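PDB 1LF6: glucoamylase from Thermoanaerobacterium thermosaccharolyticum, which hydrolyses terminal alpha-1,4-linked glucose units one after another from the non-reducing ends of starch-type chains, releasing beta-D-glucose. Local coordinates for residues 48-52 with 62-67; 94-98 with 629-633; 349-353 with 404-408; 487-493 with 509-513; 579-585 with 593-599. All blocks are in the same frame, centred on the assembly; numbering follows the deposited sequence.

Contact 1: residues 48-52 with 62-67; sequences SKVWF and VYYPTI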
# COMPACT_ATOMS: atom_id res chain seq x y z
N SER A 48 -9.24 -15.59 8.83
CA SER A 48 -8.05 -15.91 8.04
C SER A 48 -7.08 -14.72 8.06
O SER A 48 -7.22 -13.79 7.26
CB SER A 48 -8.44 -16.23 6.60
OG SER A 48 -7.30 -16.59 5.83
N LYS A 49 -6.11 -14.77 8.97
CA LYS A 49 -5.14 -13.70 9.11
C LYS A 49 -3.89 -13.88 8.25
O LYS A 49 -2.78 -13.96 8.75
CB LYS A 49 -4.75 -13.54 10.58
CG LYS A 49 -5.93 -13.30 11.52
CD LYS A 49 -5.44 -12.82 12.88
CE LYS A 49 -6.52 -12.93 13.95
NZ LYS A 49 -7.85 -12.45 13.52
N VAL A 50 -4.10 -13.94 6.94
CA VAL A 50 -3.02 -14.10 5.97
C VAL A 50 -3.26 -13.16 4.78
O VAL A 50 -4.35 -13.11 4.22
CB VAL A 50 -2.96 -15.54 5.42
CG1 VAL A 50 -1.94 -15.63 4.28
CG2 VAL A 50 -2.58 -16.51 6.54
N TRP A 51 -2.22 -12.42 4.40
CA TRP A 51 -2.28 -11.50 3.27
C TRP A 51 -1.18 -11.89 2.30
O TRP A 51 -0.12 -12.33 2.72
CB TRP A 51 -2.00 -10.06 3.71
CG TRP A 51 -3.04 -9.41 4.56
CD1 TRP A 51 -3.96 -8.49 4.17
CD2 TRP A 51 -3.19 -9.56 5.98
NE1 TRP A 51 -4.67 -8.04 5.26
CE2 TRP A 51 -4.22 -8.68 6.38
CE3 TRP A 51 -2.55 -10.34 6.95
CZ2 TRP A 51 -4.63 -8.56 7.71
CZ3 TRP A 51 -2.96 -10.23 8.27
CH2 TRP A 51 -3.98 -9.34 8.64
N PHE A 52 -1.43 -11.73 1.00
CA PHE A 52 -0.40 -12.04 0.01
C PHE A 52 -0.30 -10.93 -1.03
O PHE A 52 -1.23 -10.13 -1.20
CB PHE A 52 -0.71 -13.36 -0.71
CG PHE A 52 -1.95 -13.33 -1.56
CD1 PHE A 52 -3.20 -13.63 -1.01
CD2 PHE A 52 -1.89 -12.98 -2.90
CE1 PHE A 52 -4.35 -13.58 -1.78
CE2 PHE A 52 -3.04 -12.93 -3.68
CZ PHE A 52 -4.28 -13.23 -3.12
N VAL A 62 4.22 -12.21 1.96
CA VAL A 62 3.03 -12.82 2.52
C VAL A 62 3.04 -12.43 3.99
O VAL A 62 4.07 -12.53 4.66
CB VAL A 62 3.05 -14.37 2.39
CG1 VAL A 62 1.73 -14.94 2.91
CG2 VAL A 62 3.25 -14.78 0.94
N TYR A 63 1.89 -11.99 4.49
CA TYR A 63 1.78 -11.52 5.87
C TYR A 63 0.94 -12.39 6.79
O TYR A 63 -0.09 -12.94 6.38
CB TYR A 63 1.20 -10.11 5.86
CG TYR A 63 2.03 -9.12 5.06
CD1 TYR A 63 2.80 -8.15 5.71
CD2 TYR A 63 2.06 -9.17 3.67
CE1 TYR A 63 3.59 -7.25 4.98
CE2 TYR A 63 2.84 -8.28 2.93
CZ TYR A 63 3.60 -7.32 3.59
OH TYR A 63 4.37 -6.44 2.86
N TYR A 64 1.38 -12.48 8.04
CA TYR A 64 0.72 -13.24 9.10
C TYR A 64 1.45 -13.03 10.41
O TYR A 64 2.69 -13.01 10.45
CB TYR A 64 0.70 -14.75 8.77
CG TYR A 64 0.50 -15.63 9.99
CD1 TYR A 64 1.59 -16.01 10.78
CD2 TYR A 64 -0.77 -16.05 10.39
CE1 TYR A 64 1.43 -16.78 11.93
CE2 TYR A 64 -0.95 -16.83 11.54
CZ TYR A 64 0.16 -17.18 12.30
OH TYR A 64 -0.00 -17.94 13.44
N PRO A 65 0.71 -12.86 11.52
CA PRO A 65 -0.75 -12.87 11.63
C PRO A 65 -1.34 -11.47 11.57
O PRO A 65 -2.55 -11.28 11.74
CB PRO A 65 -0.97 -13.52 12.98
CG PRO A 65 0.12 -12.90 13.79
CD PRO A 65 1.33 -12.96 12.86
N THR A 66 -0.48 -10.48 11.35
CA THR A 66 -0.92 -9.09 11.26
C THR A 66 -0.46 -8.53 9.92
O THR A 66 0.51 -9.02 9.33
CB THR A 66 -0.32 -8.23 12.38
OG1 THR A 66 1.11 -8.26 12.29
CG2 THR A 66 -0.76 -8.74 13.75
N ILE A 67 -1.14 -7.49 9.46
CA ILE A 67 -0.82 -6.90 8.17
C ILE A 67 0.54 -6.20 8.10
O ILE A 67 0.97 -5.78 7.03
CB ILE A 67 -1.95 -5.93 7.73
CG1 ILE A 67 -1.94 -5.77 6.21
CG2 ILE A 67 -1.82 -4.59 8.46
CD1 ILE A 67 -3.17 -5.06 5.69
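The indole of W51 lies against I67, whose CG1 sits 3.7 Å from the centroid of the five-membered ring of W51 and 13° off its normal, a CH-pi contact. I67 brings this carbon there by holding CG1 anti to its backbone N (chi1 -157°). CZ3 of W51 approaches the backbone carbonyl C of T66 to 3.4 Å. A broad, flat tryptophan suits this place because it can meet I67 with one face while its edge lies near Y63 O and P65 O. The two strands form the beta hairpin 51-55/58-63 in the N-terminal domain: W51 and Y63 are an antiparallel hydrogen-bonded pair, with Y63 N to W51 O at 2.7 Å and W51 N to Y63 O at 3.0 Å, and their CB atoms touch. V62, on the face opposite W51 and Y63, meets V50 CG1 with its own CG1 at 4.0 Å; L133 of strand 132-141 also packs on V62. Packing slackens at the partly exposed end, where K49 lays CB and CD beside P65 O, the nearer, CB, at 3.4 Å, and then turns its ammonium away to Y46 O. The peptide before P65 is cis.

Contact 2: residues 94-98 with 629-633; sequences ISKVE and NEGGI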
# COMPACT_ATOMS: atom_id res chain seq x y z
N ILE A 94 7.36 -13.83 -19.38
CA ILE A 94 6.43 -12.70 -19.42
C ILE A 94 5.20 -13.10 -18.63
O ILE A 94 4.61 -14.15 -18.87
CB ILE A 94 6.00 -12.37 -20.86
CG1 ILE A 94 7.23 -12.13 -21.74
CG2 ILE A 94 5.09 -11.15 -20.85
CD1 ILE A 94 8.10 -10.98 -21.27
N SER A 95 4.80 -12.26 -17.68
CA SER A 95 3.65 -12.56 -16.84
C SER A 95 2.43 -11.73 -17.20
O SER A 95 2.53 -10.54 -17.48
CB SER A 95 4.00 -12.33 -15.37
OG SER A 95 2.96 -12.78 -14.51
N LYS A 96 1.27 -12.39 -17.20
CA LYS A 96 -0.00 -11.74 -17.50
C LYS A 96 -0.88 -12.01 -16.29
O LYS A 96 -1.01 -13.15 -15.85
CB LYS A 96 -0.66 -12.36 -18.74
CG LYS A 96 0.18 -12.30 -20.00
CD LYS A 96 0.42 -10.86 -20.42
CE LYS A 96 1.39 -10.78 -21.60
NZ LYS A 96 1.63 -9.37 -22.01
N VAL A 97 -1.48 -10.95 -15.74
CA VAL A 97 -2.33 -11.12 -14.57
C VAL A 97 -3.78 -10.73 -14.84
O VAL A 97 -4.06 -9.84 -15.64
CB VAL A 97 -1.82 -10.28 -13.38
CG1 VAL A 97 -1.99 -8.79 -13.68
CG2 VAL A 97 -2.58 -10.66 -12.10
N GLU A 98 -4.70 -11.43 -14.18
CA GLU A 98 -6.12 -11.15 -14.30
C GLU A 98 -6.77 -11.71 -13.05
O GLU A 98 -6.30 -12.71 -12.51
CB GLU A 98 -6.72 -11.81 -15.55
CG GLU A 98 -6.85 -13.32 -15.47
CD GLU A 98 -7.73 -13.91 -16.57
OE1 GLU A 98 -7.93 -15.14 -16.58
OE2 GLU A 98 -8.22 -13.14 -17.43
N ASN A 629 -1.81 -0.34 -13.29
CA ASN A 629 -1.19 -1.41 -14.06
C ASN A 629 -2.21 -2.46 -14.49
O ASN A 629 -3.42 -2.28 -14.33
CB ASN A 629 -0.05 -2.08 -13.28
CG ASN A 629 -0.51 -2.76 -12.00
OD1 ASN A 629 -1.67 -3.15 -11.87
ND2 ASN A 629 0.41 -2.93 -11.06
N GLU A 630 -1.70 -3.56 -15.03
CA GLU A 630 -2.53 -4.66 -15.51
C GLU A 630 -3.41 -5.24 -14.41
O GLU A 630 -4.51 -5.70 -14.68
CB GLU A 630 -1.63 -5.74 -16.11
CG GLU A 630 -2.38 -6.90 -16.72
CD GLU A 630 -1.46 -7.77 -17.54
OE1 GLU A 630 -1.44 -7.63 -18.78
OE2 GLU A 630 -0.74 -8.59 -16.93
N GLY A 631 -2.92 -5.22 -13.17
CA GLY A 631 -3.69 -5.73 -12.06
C GLY A 631 -4.66 -4.72 -11.46
O GLY A 631 -5.32 -5.00 -10.46
N GLY A 632 -4.75 -3.55 -12.09
CA GLY A 632 -5.64 -2.51 -11.59
C GLY A 632 -5.05 -1.81 -10.38
O GLY A 632 -5.77 -1.13 -9.64
N ILE A 633 -3.75 -1.97 -10.17
CA ILE A 633 -3.08 -1.36 -9.03
C ILE A 633 -2.39 -0.06 -9.41
O ILE A 633 -1.67 0.02 -10.41
CB ILE A 633 -2.08 -2.37 -8.40
CG1 ILE A 633 -2.88 -3.46 -7.68
CG2 ILE A 633 -1.10 -1.65 -7.46
CD1 ILE A 633 -2.05 -4.57 -7.08
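A type I beta turn, N629 to G632, in the loop between helices 618-627 and 653-668 of the catalytic domain reaches strand 93-99 of the N-terminal beta domain, bridging parts of the chain more than 500 residues apart. E630 makes the crossing. With its CG anti to the backbone N (chi1 -176°) and the chain extended beyond it, the carboxylate reaches the strand, where OE2 accepts from V97 N at 2.7 Å. That bond is nearly straight, 166° at the hydrogen, although the N-H arrives from above the carboxylate plane, 49° out of it. On the way the E630 methylenes and V97 run antiparallel alongside each other: E630 CG lies 3.6 Å from V97 CG1. The same methyl, V97 CG1, approaches G631 N to 3.7 Å. The turn itself is braced by N629, whose OD1 accepts from I633 N at 2.9 Å and more weakly from G631 N, while its ND2 is bonded to Q36 OE1 and K37 O. G632 has a positive phi, a conformation glycine adopts readily. K96 NZ stays 4.8 Å from E630 OE1, too far for a salt bridge, yet its positive charge would probably favour an ionised glutamate. The chemistry is consistent with a charge-assisted bond to one strand N-H, with valine and the glutamate methylenes covering its flank.

Contact 3: residues 349-353 with 404-408; sequences ANAFI and LSYRL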
# COMPACT_ATOMS: atom_id res chain seq x y z
N ALA A 349 -10.98 6.45 4.58
CA ALA A 349 -12.31 6.50 5.18
C ALA A 349 -13.30 7.24 4.28
O ALA A 349 -14.47 6.86 4.17
CB ALA A 349 -12.23 7.17 6.53
N ASN A 350 -12.83 8.30 3.62
CA ASN A 350 -13.70 9.05 2.73
C ASN A 350 -14.14 8.21 1.54
O ASN A 350 -15.26 8.36 1.05
CB ASN A 350 -13.01 10.33 2.26
CG ASN A 350 -12.95 11.39 3.34
OD1 ASN A 350 -13.86 11.49 4.17
ND2 ASN A 350 -11.89 12.19 3.33
N ALA A 351 -13.26 7.32 1.08
CA ALA A 351 -13.59 6.44 -0.04
C ALA A 351 -14.64 5.44 0.44
O ALA A 351 -15.61 5.17 -0.26
CB ALA A 351 -12.34 5.71 -0.52
N PHE A 352 -14.45 4.89 1.64
CA PHE A 352 -15.42 3.94 2.18
C PHE A 352 -16.78 4.63 2.29
O PHE A 352 -17.81 4.03 1.99
CB PHE A 352 -14.98 3.44 3.57
CG PHE A 352 -13.97 2.33 3.52
CD1 PHE A 352 -14.22 1.17 2.79
CD2 PHE A 352 -12.78 2.43 4.24
CE1 PHE A 352 -13.29 0.12 2.77
CE2 PHE A 352 -11.84 1.38 4.23
CZ PHE A 352 -12.10 0.23 3.49
N ILE A 353 -16.79 5.89 2.72
CA ILE A 353 -18.03 6.63 2.84
C ILE A 353 -18.70 6.77 1.48
O ILE A 353 -19.87 6.46 1.32
CB ILE A 353 -17.80 8.05 3.41
CG1 ILE A 353 -17.28 7.95 4.85
CG2 ILE A 353 -19.10 8.85 3.38
CD1 ILE A 353 -18.22 7.25 5.79
N LEU A 404 -13.52 13.97 9.99
CA LEU A 404 -14.16 12.68 9.76
C LEU A 404 -15.28 12.46 10.80
O LEU A 404 -16.34 11.94 10.48
CB LEU A 404 -13.13 11.55 9.86
CG LEU A 404 -13.61 10.13 9.57
CD1 LEU A 404 -14.21 10.04 8.19
CD2 LEU A 404 -12.43 9.16 9.70
N SER A 405 -15.03 12.86 12.04
CA SER A 405 -16.03 12.72 13.09
C SER A 405 -17.29 13.48 12.69
O SER A 405 -18.41 13.03 12.93
CB SER A 405 -15.49 13.26 14.42
OG SER A 405 -14.48 12.43 14.94
N TYR A 406 -17.09 14.63 12.07
CA TYR A 406 -18.20 15.45 11.62
C TYR A 406 -19.00 14.79 10.50
O TYR A 406 -20.22 14.74 10.55
CB TYR A 406 -17.69 16.82 11.16
CG TYR A 406 -18.70 17.56 10.32
CD1 TYR A 406 -18.60 17.58 8.93
CD2 TYR A 406 -19.80 18.19 10.91
CE1 TYR A 406 -19.56 18.20 8.15
CE2 TYR A 406 -20.77 18.81 10.14
CZ TYR A 406 -20.65 18.81 8.76
OH TYR A 406 -21.63 19.38 8.00
N ARG A 407 -18.30 14.30 9.48
CA ARG A 407 -18.98 13.66 8.36
C ARG A 407 -19.70 12.37 8.75
O ARG A 407 -20.72 12.03 8.17
CB ARG A 407 -17.99 13.40 7.23
CG ARG A 407 -17.45 14.67 6.58
CD ARG A 407 -16.91 14.37 5.20
NE ARG A 407 -17.96 13.89 4.32
CZ ARG A 407 -17.80 12.92 3.42
NH1 ARG A 407 -16.62 12.33 3.29
NH2 ARG A 407 -18.81 12.54 2.66
N LEU A 408 -19.16 11.66 9.73
CA LEU A 408 -19.78 10.43 10.20
C LEU A 408 -20.81 10.75 11.29
O LEU A 408 -21.44 9.85 11.84
CB LEU A 408 -18.72 9.46 10.73
CG LEU A 408 -17.90 8.77 9.63
CD1 LEU A 408 -16.74 8.00 10.24
CD2 LEU A 408 -18.80 7.84 8.85
O HOH W 1 -16.62 10.77 1.04
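Segment 349-353, helical throughout, and segment 404-408, helical to R407, run side by side with CA atoms 7.9 Å apart at A349 and L404 and 8.5 Å apart at I353 and L408. At the first pair the single methyl of A349, CB, meets both branches of L404, CD2 at 3.7 Å and CD1 at 3.9 Å. L404 carries its CG anti to the backbone N (chi1 -177°), which swings the forked end toward the smaller residue: a large side chain on one helix is matched by a small one on the other, and the small residue suits a close approach. The helices, 342-355 and 395-407, belong to the (alpha/alpha) barrel of six helical hairpins that forms the catalytic domain of this GH15 enzyme. S364 and A361 of helix 358-375 lie against A349 and I353, so the pair is also covered from that helix. R407 borders the apolar contact. Its chain bends at chi3, and the guanidinium comes to N350 with NH1 3.0 Å from N350 OD1; this hydrogen bond is weak, with 126° at the hydrogen, and the amide and guanidinium planes stand 44° apart. A water reinforces the link, accepting from R407 NH1 at 2.7 Å and donating to the backbone N350 O at 2.8 Å. Arginine suits this margin because it has methylenes to cross between the helices and several N-H groups to offer at its end; beyond NH1, R407 NH2 rests 3.8 Å from I353 CG2. D673, in a loop, touches both N350 and R407.

Contact 4: residues 487-493 with 509-513; sequences NLTYTEN and SDPDA. With SO4 (sulfate ion), chain C.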
# COMPACT_ATOMS: atom_id res chain seq x y z
N ASN A 487 -2.14 36.11 3.84
CA ASN A 487 -1.02 36.92 4.30
C ASN A 487 0.19 36.10 4.71
O ASN A 487 1.31 36.60 4.68
CB ASN A 487 -1.46 37.83 5.45
CG ASN A 487 -2.04 39.15 4.94
OD1 ASN A 487 -2.68 39.19 3.88
ND2 ASN A 487 -1.84 40.21 5.69
N LEU A 488 -0.01 34.84 5.06
CA LEU A 488 1.11 34.00 5.46
C LEU A 488 1.70 33.11 4.36
O LEU A 488 2.88 32.77 4.42
CB LEU A 488 0.71 33.11 6.64
CG LEU A 488 0.48 33.82 7.98
CD1 LEU A 488 -0.09 32.83 8.99
CD2 LEU A 488 1.78 34.40 8.48
N THR A 489 0.92 32.77 3.34
CA THR A 489 1.42 31.85 2.32
C THR A 489 1.36 32.31 0.87
O THR A 489 1.94 31.67 -0.01
CB THR A 489 0.67 30.50 2.42
OG1 THR A 489 -0.70 30.68 2.03
CG2 THR A 489 0.70 29.98 3.84
N TYR A 490 0.67 33.41 0.60
CA TYR A 490 0.54 33.92 -0.76
C TYR A 490 1.60 34.99 -1.08
O TYR A 490 1.53 36.11 -0.57
CB TYR A 490 -0.87 34.48 -0.96
CG TYR A 490 -1.18 34.90 -2.38
CD1 TYR A 490 -1.30 36.24 -2.73
CD2 TYR A 490 -1.40 33.94 -3.37
CE1 TYR A 490 -1.62 36.63 -4.03
CE2 TYR A 490 -1.73 34.31 -4.67
CZ TYR A 490 -1.84 35.66 -4.99
OH TYR A 490 -2.18 36.02 -6.27
N THR A 491 2.57 34.64 -1.91
CA THR A 491 3.60 35.61 -2.27
C THR A 491 3.15 36.46 -3.46
O THR A 491 2.35 36.02 -4.29
CB THR A 491 4.94 34.93 -2.63
OG1 THR A 491 5.97 35.94 -2.74
CG2 THR A 491 4.83 34.16 -3.95
N GLU A 492 3.66 37.68 -3.52
CA GLU A 492 3.36 38.59 -4.60
C GLU A 492 4.72 39.07 -5.11
O GLU A 492 4.81 39.95 -5.97
CB GLU A 492 2.53 39.76 -4.07
CG GLU A 492 1.22 39.30 -3.45
CD GLU A 492 0.60 40.33 -2.54
OE1 GLU A 492 0.00 41.29 -3.05
OE2 GLU A 492 0.74 40.17 -1.30
N ASN A 493 5.77 38.46 -4.59
CA ASN A 493 7.14 38.81 -4.95
C ASN A 493 7.94 37.56 -5.34
O ASN A 493 9.14 37.50 -5.10
CB ASN A 493 7.80 39.49 -3.75
CG ASN A 493 9.10 40.18 -4.12
OD1 ASN A 493 9.95 40.39 -3.26
ND2 ASN A 493 9.24 40.55 -5.38
N SER A 509 6.57 34.97 8.88
CA SER A 509 5.21 35.50 8.82
C SER A 509 5.03 36.41 7.62
O SER A 509 4.10 37.21 7.58
CB SER A 509 4.90 36.28 10.10
OG SER A 509 4.98 35.45 11.24
N ASP A 510 5.92 36.30 6.64
CA ASP A 510 5.85 37.13 5.45
C ASP A 510 6.31 36.34 4.22
O ASP A 510 7.51 36.12 4.03
CB ASP A 510 6.69 38.39 5.64
CG ASP A 510 6.71 39.27 4.41
OD1 ASP A 510 5.74 39.21 3.61
OD2 ASP A 510 7.67 40.04 4.25
N PRO A 511 5.36 35.92 3.37
CA PRO A 511 5.65 35.15 2.17
C PRO A 511 6.42 35.90 1.09
O PRO A 511 6.88 35.30 0.11
CB PRO A 511 4.26 34.71 1.70
CG PRO A 511 3.42 35.89 2.07
CD PRO A 511 3.93 36.24 3.46
N ASP A 512 6.58 37.21 1.26
CA ASP A 512 7.31 37.99 0.28
C ASP A 512 8.78 38.10 0.67
O ASP A 512 9.63 38.42 -0.16
CB ASP A 512 6.72 39.40 0.15
CG ASP A 512 5.29 39.38 -0.36
OD1 ASP A 512 5.02 38.71 -1.37
OD2 ASP A 512 4.44 40.05 0.26
N ALA A 513 9.09 37.81 1.93
CA ALA A 513 10.47 37.89 2.40
C ALA A 513 11.32 36.74 1.88
O ALA A 513 10.80 35.74 1.39
CB ALA A 513 10.50 37.90 3.92
S SO4 C . 7.20 33.20 12.63
O1 SO4 C . 7.31 31.84 12.07
O2 SO4 C . 8.19 33.36 13.73
O3 SO4 C . 7.49 34.19 11.57
O4 SO4 C . 5.84 33.42 13.15
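D512 OD1 accepts from E492 N at 2.7 Å, a nearly straight bond (166° at the hydrogen) that meets the oxygen almost along its C-O axis. CG of D512 is anti to its carbonyl carbon (chi1 -63°), which brings the carboxylate across to the backbone just after strand 490-491. Aspartate suits the place because its short chain carries a strong acceptor right up to that N-H. T491 OG1 lies 3.1 Å from P511 O and also accepts from N493 N at 3.1 Å, closing an ST turn. The second oxygen of D512, OD2, stands 4.0 Å from E492 OE2, so two like charges come close near the surface, which may raise the proton affinity of one of them. Inward from these polar groups is P511, buried with its rigid ring against the end of helix 468-489: its CG touches Y490 O at 3.3 Å and its CB lies 3.6 Å from L488 O. L488 CD2 packs on S509 CA, and at the outer edge S509 OG donates to a sulfate oxygen, O3, at 2.8 Å; Y443 and K431 also bind this ion, probably derived from the crystallisation liquor. Within 509-513, D510 heads a type I turn to A513, and its OD1 accepts from D512 N in an Asx turn. The arrangement is a helix C-terminus running into a short strand, covered by a proline-bearing Asx turn.

Contact 5: residues 579-585 with 593-599; sequences DGYGEPS and AGKGRLW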
# COMPACT_ATOMS: atom_id res chain seq x y z
N ASP A 579 11.78 18.06 -5.99
CA ASP A 579 11.47 16.92 -5.13
C ASP A 579 12.50 15.84 -5.45
O ASP A 579 12.77 15.56 -6.62
CB ASP A 579 10.05 16.42 -5.43
CG ASP A 579 9.65 15.23 -4.57
OD1 ASP A 579 10.41 14.84 -3.66
OD2 ASP A 579 8.55 14.69 -4.81
N GLY A 580 13.10 15.25 -4.42
CA GLY A 580 14.09 14.22 -4.66
C GLY A 580 13.67 12.82 -4.26
O GLY A 580 14.44 11.88 -4.40
N TYR A 581 12.44 12.68 -3.76
CA TYR A 581 11.94 11.38 -3.32
C TYR A 581 11.54 10.45 -4.47
O TYR A 581 10.36 10.29 -4.78
CB TYR A 581 10.74 11.59 -2.37
CG TYR A 581 10.26 10.32 -1.70
CD1 TYR A 581 8.97 9.84 -1.92
CD2 TYR A 581 11.08 9.61 -0.82
CE1 TYR A 581 8.51 8.68 -1.29
CE2 TYR A 581 10.64 8.45 -0.18
CZ TYR A 581 9.35 7.99 -0.43
OH TYR A 581 8.91 6.85 0.20
N GLY A 582 12.54 9.83 -5.10
CA GLY A 582 12.27 8.91 -6.20
C GLY A 582 13.52 8.42 -6.90
O GLY A 582 14.62 8.86 -6.57
N GLU A 583 13.37 7.53 -7.88
CA GLU A 583 14.52 6.99 -8.61
C GLU A 583 15.35 8.09 -9.26
O GLU A 583 14.82 8.94 -9.98
CB GLU A 583 14.08 5.99 -9.68
CG GLU A 583 13.70 4.64 -9.11
CD GLU A 583 12.23 4.33 -9.29
OE1 GLU A 583 11.45 4.52 -8.33
OE2 GLU A 583 11.85 3.88 -10.38
N PRO A 584 16.68 8.08 -9.02
CA PRO A 584 17.59 9.08 -9.58
C PRO A 584 17.66 8.99 -11.10
O PRO A 584 17.75 10.01 -11.79
CB PRO A 584 18.92 8.75 -8.91
CG PRO A 584 18.85 7.26 -8.77
CD PRO A 584 17.43 7.04 -8.29
N SER A 585 17.62 7.77 -11.61
CA SER A 585 17.67 7.55 -13.04
C SER A 585 16.76 6.38 -13.35
O SER A 585 16.19 5.77 -12.44
CB SER A 585 19.09 7.22 -13.50
OG SER A 585 19.51 5.96 -13.01
N ALA A 593 18.47 9.56 -1.95
CA ALA A 593 18.66 10.77 -2.75
C ALA A 593 18.54 10.47 -4.24
O ALA A 593 19.39 9.81 -4.82
CB ALA A 593 20.01 11.39 -2.45
N GLY A 594 17.47 10.98 -4.86
CA GLY A 594 17.24 10.75 -6.27
C GLY A 594 16.40 11.85 -6.90
O GLY A 594 16.71 13.03 -6.77
N LYS A 595 15.32 11.46 -7.58
CA LYS A 595 14.46 12.44 -8.23
C LYS A 595 12.99 12.05 -8.11
O LYS A 595 12.58 10.99 -8.60
CB LYS A 595 14.87 12.55 -9.70
CG LYS A 595 14.34 13.75 -10.45
CD LYS A 595 14.91 13.68 -11.87
CE LYS A 595 14.67 14.94 -12.67
NZ LYS A 595 15.31 14.82 -14.02
N GLY A 596 12.20 12.90 -7.46
CA GLY A 596 10.78 12.64 -7.29
C GLY A 596 10.08 12.57 -8.63
O GLY A 596 10.36 13.36 -9.52
N ARG A 597 9.16 11.63 -8.78
CA ARG A 597 8.46 11.49 -10.05
C ARG A 597 7.01 11.95 -9.97
O ARG A 597 6.62 12.63 -9.02
CB ARG A 597 8.58 10.04 -10.54
CG ARG A 597 10.04 9.55 -10.60
CD ARG A 597 10.88 10.28 -11.67
NE ARG A 597 12.30 9.94 -11.60
CZ ARG A 597 13.20 10.23 -12.54
NH1 ARG A 597 12.83 10.87 -13.64
NH2 ARG A 597 14.47 9.89 -12.38
N LEU A 598 6.21 11.58 -10.97
CA LEU A 598 4.81 11.97 -11.04
C LEU A 598 3.89 11.13 -10.16
O LEU A 598 4.03 9.91 -10.10
CB LEU A 598 4.33 11.90 -12.49
CG LEU A 598 4.58 13.09 -13.43
CD1 LEU A 598 5.77 13.91 -12.99
CD2 LEU A 598 4.77 12.56 -14.85
N TRP A 599 2.95 11.79 -9.50
CA TRP A 599 2.02 11.10 -8.61
C TRP A 599 0.60 11.03 -9.16
O TRP A 599 -0.09 12.04 -9.24
CB TRP A 599 1.99 11.78 -7.24
CG TRP A 599 3.24 11.60 -6.42
CD1 TRP A 599 4.53 11.80 -6.82
CD2 TRP A 599 3.31 11.20 -5.05
NE1 TRP A 599 5.40 11.57 -5.79
CE2 TRP A 599 4.68 11.20 -4.68
CE3 TRP A 599 2.35 10.85 -4.09
CZ2 TRP A 599 5.11 10.85 -3.39
CZ3 TRP A 599 2.78 10.51 -2.81
CH2 TRP A 599 4.15 10.52 -2.47
O HOH W 2 7.47 14.72 -7.32
O HOH W 3 8.02 12.15 -5.36
O HOH W 4 11.23 16.20 -9.17
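R597 reaches across to the carbonyl of E583 by a bent route. From CB the chain sets CG anti to the carbonyl carbon (chi1 -54°) and folds again at chi2 (-67°), then runs out to the guanidinium. NE makes a weak bond to E583 O at 3.2 Å, CZ lies just beyond, and NH2 gives the stronger one, 2.6 Å to the same E583 O and almost in the guanidinium plane. NH1, the remaining tip, forms a salt bridge with E640. K595 CD lies over the rim of one face. Around R597 two parts of one loop, 579-585 and 593-599, are stitched by backbone bonds: G596 N to D579 O at 2.8 Å, K595 N to G582 O at 2.9 Å and G594 N to G580 O at 3.2 Å. G582, G594 and G596 have no side chain, which allows backbone to pass this close to backbone. D579 turns OD1 to Y581 N, an Asx turn, and offers OD2 to a water at 2.7 Å that also accepts from W599 NE1 and reaches Y581 O. Y581 CD1 and W599 CZ2 meet edge to edge at 4.3 Å. E583 bonds W325, which probably binds substrate, and Y581 meets the same indole edge-to-face, so this self-crossing loop, just before helix 600-612, forms part of the wall around the probable active site.

How the contacts relate
Contact 1 is the most buried, a hairpin in the N-terminal domain, whereas contacts 2, 4 and 5 reach exposed residues and contact 3 is partly buried. Contacts 3, 4 and 5 belong to the catalytic domain, and contact 2 alone spans both domains. No two share a helix or strand, and none touches another; contacts 1 and 4 lie farthest apart, with centres about 49 Å from each other. Chemistry follows place: paired strands and an aromatic face in contact 1, one carboxylate grip in contact 2, apolar helix packing edged by arginine in contact 3, aspartate and proline at a helix end in contact 4, and a glycine-rich, water-bridged crossing near the probable active site in contact 5.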